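Local coordinates for protein LbaCas13a H328A (C2c2) (Lachnospiraceae bacterium NK4A179, PDB 5WLH) that binds a CRISPR guide RNA precursor, which it probably processes itself, and cleaves RNA, probably with HEPN catalytic motifs, at residues K343-N348 with K364-E369; D461-S466 with M1179-L1184. All coordinates share one frame; numbering follows the deposited sequence.

Interaction 1. Residues K343-N348 with K364-E369; sequences KLPLEN and KNTVKE
The puckered pyrrolidine ring of P345, the one ring in the contact, meets V367 and T366 along its CD and CG atoms; no flat group takes part. CD lies 3.7 Å from CG2 of V367, while the exo-puckered CG comes to 4.2 Å from CG2 of T366. The motif is an extended loop laid against the flank of helix 357-388: phi and psi of L344 to E347 stay in the polyproline II region, and K368 N bonds K364 O at 2.8 Å, as expected of an alpha helix. P345 and T366 run past each other in opposite senses, whereas P345 and V367 meet at a slant. T366 turns its methyl to the loop because CG2 stands anti to the backbone N, which leaves OG1 (chi1 -65°) to make a weak hydrogen bond back to I362 O, one turn earlier.

No hydrogen bond joins the two segments, so the direct grip is apolar. Just outside them, R363 NH2 donates to P345 O, adding a polar tie between the loop and the same helix, and the side chain of P345 also touches L370, one turn further along the helix. L344 and V367 both also pack on V422 of another loop. The site is partly buried, and its nearest atom is about 5 Å from the bound RNA; the contact itself is structural packing. V367 straddles the two loop residues: CG1, anti to its backbone N (chi1 168°), lies 4.0 Å from L344 CD2, while CG2, already against P345 CD, is 4.1 Å from the same L344 methyl.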
loop_
_atom_site.group_PDB
_atom_site.type_symbol
_atom_site.label_atom_id
_atom_site.label_comp_id
_atom_site.label_asym_id
_atom_site.label_seq_id
_atom_site.Cartn_x
_atom_site.Cartn_y
_atom_site.Cartn_z
ATOM N N LYS A 343 31.409 18.076 -13.177
ATOM C CA LYS A 343 32.626 17.294 -13.007
ATOM C C LYS A 343 32.601 16.668 -11.613
ATOM O O LYS A 343 32.536 17.376 -10.603
ATOM C CB LYS A 343 33.868 18.165 -13.235
ATOM C CG LYS A 343 34.038 19.350 -12.273
ATOM C CD LYS A 343 34.936 18.986 -11.087
ATOM C CE LYS A 343 34.632 19.855 -9.879
ATOM N NZ LYS A 343 34.991 19.141 -8.627
ATOM N N LEU A 344 32.606 15.357 -11.558
ATOM C CA LEU A 344 32.596 14.753 -10.236
ATOM C C LEU A 344 33.993 14.816 -9.614
ATOM O O LEU A 344 34.987 14.591 -10.305
ATOM C CB LEU A 344 32.133 13.307 -10.322
ATOM C CG LEU A 344 30.664 13.144 -10.718
ATOM C CD1 LEU A 344 30.326 11.682 -10.818
ATOM C CD2 LEU A 344 29.783 13.844 -9.702
ATOM N N PRO A 345 34.097 15.141 -8.326
ATOM C CA PRO A 345 35.383 14.994 -7.632
ATOM C C PRO A 345 35.823 13.536 -7.627
ATOM O O PRO A 345 35.015 12.619 -7.773
ATOM C CB PRO A 345 35.086 15.491 -6.209
ATOM C CG PRO A 345 33.756 16.202 -6.298
ATOM C CD PRO A 345 33.019 15.570 -7.421
ATOM N N LEU A 346 37.127 13.325 -7.460
ATOM C CA LEU A 346 37.652 11.966 -7.383
ATOM C C LEU A 346 37.162 11.269 -6.115
ATOM O O LEU A 346 36.846 11.909 -5.108
ATOM C CB LEU A 346 39.182 11.973 -7.412
ATOM C CG LEU A 346 39.885 12.307 -8.733
ATOM C CD1 LEU A 346 39.214 11.603 -9.903
ATOM C CD2 LEU A 346 39.948 13.815 -8.963
ATOM N N GLU A 347 37.103 9.940 -6.175
ATOM C CA GLU A 347 36.698 9.149 -5.021
ATOM C C GLU A 347 37.720 9.285 -3.889
ATOM O O GLU A 347 38.828 9.798 -4.065
ATOM C CB GLU A 347 36.529 7.683 -5.413
ATOM C CG GLU A 347 35.217 7.380 -6.117
ATOM C CD GLU A 347 35.361 6.305 -7.178
ATOM O OE1 GLU A 347 34.325 5.825 -7.686
ATOM O OE2 GLU A 347 36.512 5.943 -7.506
ATOM N N ASN A 348 37.332 8.808 -2.711
ATOM C CA ASN A 348 38.138 8.993 -1.514
ATOM C C ASN A 348 39.057 7.794 -1.280
ATOM O O ASN A 348 38.986 6.770 -1.965
ATOM C CB ASN A 348 37.242 9.206 -0.294
ATOM C CG ASN A 348 35.965 9.966 -0.629
ATOM O OD1 ASN A 348 35.115 9.483 -1.398
ATOM N ND2 ASN A 348 35.826 11.162 -0.062
ATOM N N LYS A 364 29.593 13.875 -0.999
ATOM C CA LYS A 364 28.223 13.959 -1.497
ATOM C C LYS A 364 27.679 15.374 -1.362
ATOM O O LYS A 364 26.986 15.870 -2.262
ATOM C CB LYS A 364 27.326 12.967 -0.760
ATOM C CG LYS A 364 25.868 13.062 -1.192
ATOM C CD LYS A 364 24.930 12.411 -0.185
ATOM C CE LYS A 364 24.933 10.908 -0.346
ATOM N NZ LYS A 364 23.766 10.268 0.328
ATOM N N ASN A 365 27.990 16.046 -0.249
ATOM C CA ASN A 365 27.547 17.425 -0.076
ATOM C C ASN A 365 28.195 18.332 -1.105
ATOM O O ASN A 365 27.549 19.243 -1.636
ATOM C CB ASN A 365 27.862 17.915 1.340
ATOM C CG ASN A 365 26.933 17.333 2.374
ATOM O OD1 ASN A 365 25.920 16.713 2.031
ATOM N ND2 ASN A 365 27.255 17.541 3.655
ATOM N N THR A 366 29.472 18.093 -1.404
ATOM C CA THR A 366 30.130 18.842 -2.461
ATOM C C THR A 366 29.461 18.587 -3.801
ATOM O O THR A 366 29.278 19.516 -4.598
ATOM C CB THR A 366 31.610 18.468 -2.523
ATOM O OG1 THR A 366 32.245 18.891 -1.312
ATOM C CG2 THR A 366 32.285 19.118 -3.732
ATOM N N VAL A 367 29.082 17.333 -4.064
ATOM C CA VAL A 367 28.431 17.013 -5.332
ATOM C C VAL A 367 27.054 17.668 -5.404
ATOM O O VAL A 367 26.661 18.188 -6.452
ATOM C CB VAL A 367 28.352 15.485 -5.532
ATOM C CG1 VAL A 367 27.421 15.126 -6.708
ATOM C CG2 VAL A 367 29.738 14.902 -5.783
ATOM N N LYS A 368 26.308 17.675 -4.295
ATOM C CA LYS A 368 24.994 18.318 -4.328
ATOM C C LYS A 368 25.129 19.801 -4.616
ATOM O O LYS A 368 24.341 20.363 -5.385
ATOM C CB LYS A 368 24.249 18.107 -3.017
ATOM C CG LYS A 368 23.743 16.695 -2.814
ATOM C CD LYS A 368 22.845 16.655 -1.585
ATOM C CE LYS A 368 22.505 15.239 -1.195
ATOM N NZ LYS A 368 21.829 15.205 0.122
ATOM N N GLU A 369 26.144 20.452 -4.038
ATOM C CA GLU A 369 26.316 21.873 -4.322
ATOM C C GLU A 369 26.752 22.097 -5.765
ATOM O O GLU A 369 26.351 23.092 -6.376
ATOM C CB GLU A 369 27.304 22.510 -3.336
ATOM C CG GLU A 369 27.126 24.033 -3.195
ATOM C CD GLU A 369 25.656 24.479 -3.084
ATOM O OE1 GLU A 369 25.253 25.407 -3.832
ATOM O OE2 GLU A 369 24.909 23.912 -2.252
#

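Interaction 2. Residues D461-S466 with M1179-L1184; sequences DELNAS and MYINGL
L463 divides its two methyls between I1181 and L1184. CD2 of L463 reaches CD2 of L1184 at 3.7 Å, and CD1 of L463 lies 4.1 Å from CD1 of I1181. The leucine's conformation explains the split: CG is anti to the carbonyl carbon and chi2 is -179°, which spreads the fork over both partners. L1184 adopts a different form, with CG anti to its backbone N (chi1 -165°), and its side chain meets that of L463 at roughly a right angle. I1181 crosses L463 at a slant, touching it through the end of its longer branch. All three residues are buried, and no hydrogen bond passes between the segments.

I1181 and L1184 are the end positions of a type II beta turn, closed by L1184 N to I1181 O at 3.2 Å, with G1183 at the positive phi (104°) of the third position. This turn follows helix 1171-1180 and lies beside R603 and N604, which open an RNxxxH sequence characteristic of HEPN ribonucleases: N1182 ND2 donates to R603 O, and N604 ND2 to Y1180 O. L463 also packs on Y609, close after that sequence, and on Y1174 and C1177. On its own side L463 is carried by a short 3-10 turn, in which D461 O accepts N464 N at 3.0 Å and, more weakly, N464 ND2 at 3.0 Å.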
loop_
_atom_site.group_PDB
_atom_site.type_symbol
_atom_site.label_atom_id
_atom_site.label_comp_id
_atom_site.label_asym_id
_atom_site.label_seq_id
_atom_site.Cartn_x
_atom_site.Cartn_y
_atom_site.Cartn_z
ATOM N N ASP A 461 -22.983 11.746 -12.331
ATOM C CA ASP A 461 -24.152 11.268 -11.590
ATOM C C ASP A 461 -25.068 10.375 -12.434
ATOM O O ASP A 461 -25.577 9.355 -11.956
ATOM C CB ASP A 461 -24.928 12.493 -11.099
ATOM C CG ASP A 461 -25.439 12.352 -9.701
ATOM O OD1 ASP A 461 -26.119 11.342 -9.414
ATOM O OD2 ASP A 461 -25.178 13.280 -8.899
ATOM N N GLU A 462 -25.321 10.752 -13.677
ATOM C CA GLU A 462 -26.349 10.058 -14.447
ATOM C C GLU A 462 -25.867 8.736 -15.029
ATOM O O GLU A 462 -26.603 8.101 -15.792
ATOM C CB GLU A 462 -26.897 10.999 -15.526
ATOM C CG GLU A 462 -27.176 12.390 -14.953
ATOM C CD GLU A 462 -28.374 13.104 -15.558
ATOM O OE1 GLU A 462 -29.076 13.827 -14.821
ATOM O OE2 GLU A 462 -28.610 12.964 -16.771
ATOM N N LEU A 463 -24.654 8.297 -14.688
ATOM C CA LEU A 463 -24.314 6.890 -14.885
ATOM C C LEU A 463 -25.197 5.989 -14.031
ATOM O O LEU A 463 -25.410 4.824 -14.382
ATOM C CB LEU A 463 -22.847 6.634 -14.545
ATOM C CG LEU A 463 -21.775 7.255 -15.440
ATOM C CD1 LEU A 463 -20.374 6.872 -14.956
ATOM C CD2 LEU A 463 -21.966 6.816 -16.888
ATOM N N ASN A 464 -25.692 6.503 -12.902
ATOM C CA ASN A 464 -26.527 5.714 -12.003
ATOM C C ASN A 464 -27.789 5.273 -12.728
ATOM O O ASN A 464 -28.410 6.061 -13.447
ATOM C CB ASN A 464 -26.888 6.529 -10.757
ATOM C CG ASN A 464 -25.767 6.562 -9.734
ATOM O OD1 ASN A 464 -25.323 5.518 -9.242
ATOM N ND2 ASN A 464 -25.290 7.769 -9.417
ATOM N N ALA A 465 -28.157 4.003 -12.540
ATOM C CA ALA A 465 -29.285 3.426 -13.263
ATOM C C ALA A 465 -30.546 4.257 -13.047
ATOM O O ALA A 465 -30.857 4.660 -11.919
ATOM C CB ALA A 465 -29.515 1.978 -12.822
ATOM N N SER A 466 -31.253 4.535 -14.140
ATOM C CA SER A 466 -32.471 5.332 -14.083
ATOM C C SER A 466 -33.314 5.006 -15.304
ATOM O O SER A 466 -32.856 4.351 -16.245
ATOM C CB SER A 466 -32.169 6.831 -14.046
ATOM O OG SER A 466 -31.630 7.254 -15.292
ATOM N N MET A 1179 -16.667 1.514 -20.669
ATOM C CA MET A 1179 -15.650 0.497 -20.902
ATOM C C MET A 1179 -15.216 -0.176 -19.613
ATOM O O MET A 1179 -14.738 -1.309 -19.643
ATOM C CB MET A 1179 -14.422 1.105 -21.580
ATOM C CG MET A 1179 -14.665 1.542 -22.995
ATOM S SD MET A 1179 -13.078 1.931 -23.795
ATOM C CE MET A 1179 -12.798 3.582 -23.195
ATOM N N TYR A 1180 -15.339 0.513 -18.482
ATOM C CA TYR A 1180 -14.748 0.046 -17.241
ATOM C C TYR A 1180 -15.756 -0.395 -16.194
ATOM O O TYR A 1180 -15.344 -0.820 -15.105
ATOM C CB TYR A 1180 -13.875 1.153 -16.646
ATOM C CG TYR A 1180 -12.775 1.560 -17.595
ATOM C CD1 TYR A 1180 -11.630 0.790 -17.716
ATOM C CD2 TYR A 1180 -12.888 2.701 -18.371
ATOM C CE1 TYR A 1180 -10.610 1.154 -18.587
ATOM C CE2 TYR A 1180 -11.874 3.076 -19.258
ATOM C CZ TYR A 1180 -10.740 2.294 -19.353
ATOM O OH TYR A 1180 -9.741 2.649 -20.232
ATOM N N ILE A 1181 -17.049 -0.274 -16.460
ATOM C CA ILE A 1181 -18.074 -0.559 -15.456
ATOM C C ILE A 1181 -18.920 -1.723 -15.944
ATOM O O ILE A 1181 -19.605 -1.621 -16.972
ATOM C CB ILE A 1181 -18.939 0.665 -15.151
ATOM C CG1 ILE A 1181 -18.097 1.755 -14.497
ATOM C CG2 ILE A 1181 -20.102 0.290 -14.215
ATOM C CD1 ILE A 1181 -18.791 3.117 -14.508
ATOM N N ASN A 1182 -18.836 -2.839 -15.226
ATOM C CA ASN A 1182 -19.649 -4.014 -15.504
ATOM C C ASN A 1182 -21.107 -3.650 -15.320
ATOM O O ASN A 1182 -21.505 -3.219 -14.236
ATOM C CB ASN A 1182 -19.254 -5.143 -14.550
ATOM C CG ASN A 1182 -19.690 -6.516 -15.022
ATOM O OD1 ASN A 1182 -20.573 -6.657 -15.879
ATOM N ND2 ASN A 1182 -19.063 -7.546 -14.462
ATOM N N GLY A 1183 -21.899 -3.802 -16.381
ATOM C CA GLY A 1183 -23.311 -3.488 -16.324
ATOM C C GLY A 1183 -23.696 -2.187 -16.995
ATOM O O GLY A 1183 -24.887 -1.893 -17.092
ATOM N N LEU A 1184 -22.730 -1.394 -17.445
ATOM C CA LEU A 1184 -23.036 -0.137 -18.103
ATOM C C LEU A 1184 -23.033 -0.364 -19.607
ATOM O O LEU A 1184 -21.973 -0.690 -20.171
ATOM C CB LEU A 1184 -22.006 0.928 -17.715
ATOM C CG LEU A 1184 -22.308 2.392 -18.005
ATOM C CD1 LEU A 1184 -23.700 2.811 -17.481
ATOM C CD2 LEU A 1184 -21.207 3.256 -17.374
#

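Overall arrangement
From the N terminus, the chain first reaches interaction 1, where helix 357-388 comes back against the loop that follows helix 327-335 and closes a short excursion of 15 residues. It then passes through helices 398-417 and 429-458 before interaction 2 opens. That second contact closes only after 712 further residues, about half of them helical, when the turn that follows helix 1171-1180 comes against the loop preceding strand 470-472. The two are therefore in series, neither nesting nor crossing. Their centres lie 57 Å apart on opposite sides of the chain's centre: 343-348/364-369 is a local closure, whereas 461-466/1179-1184 joins distant parts of the sequence.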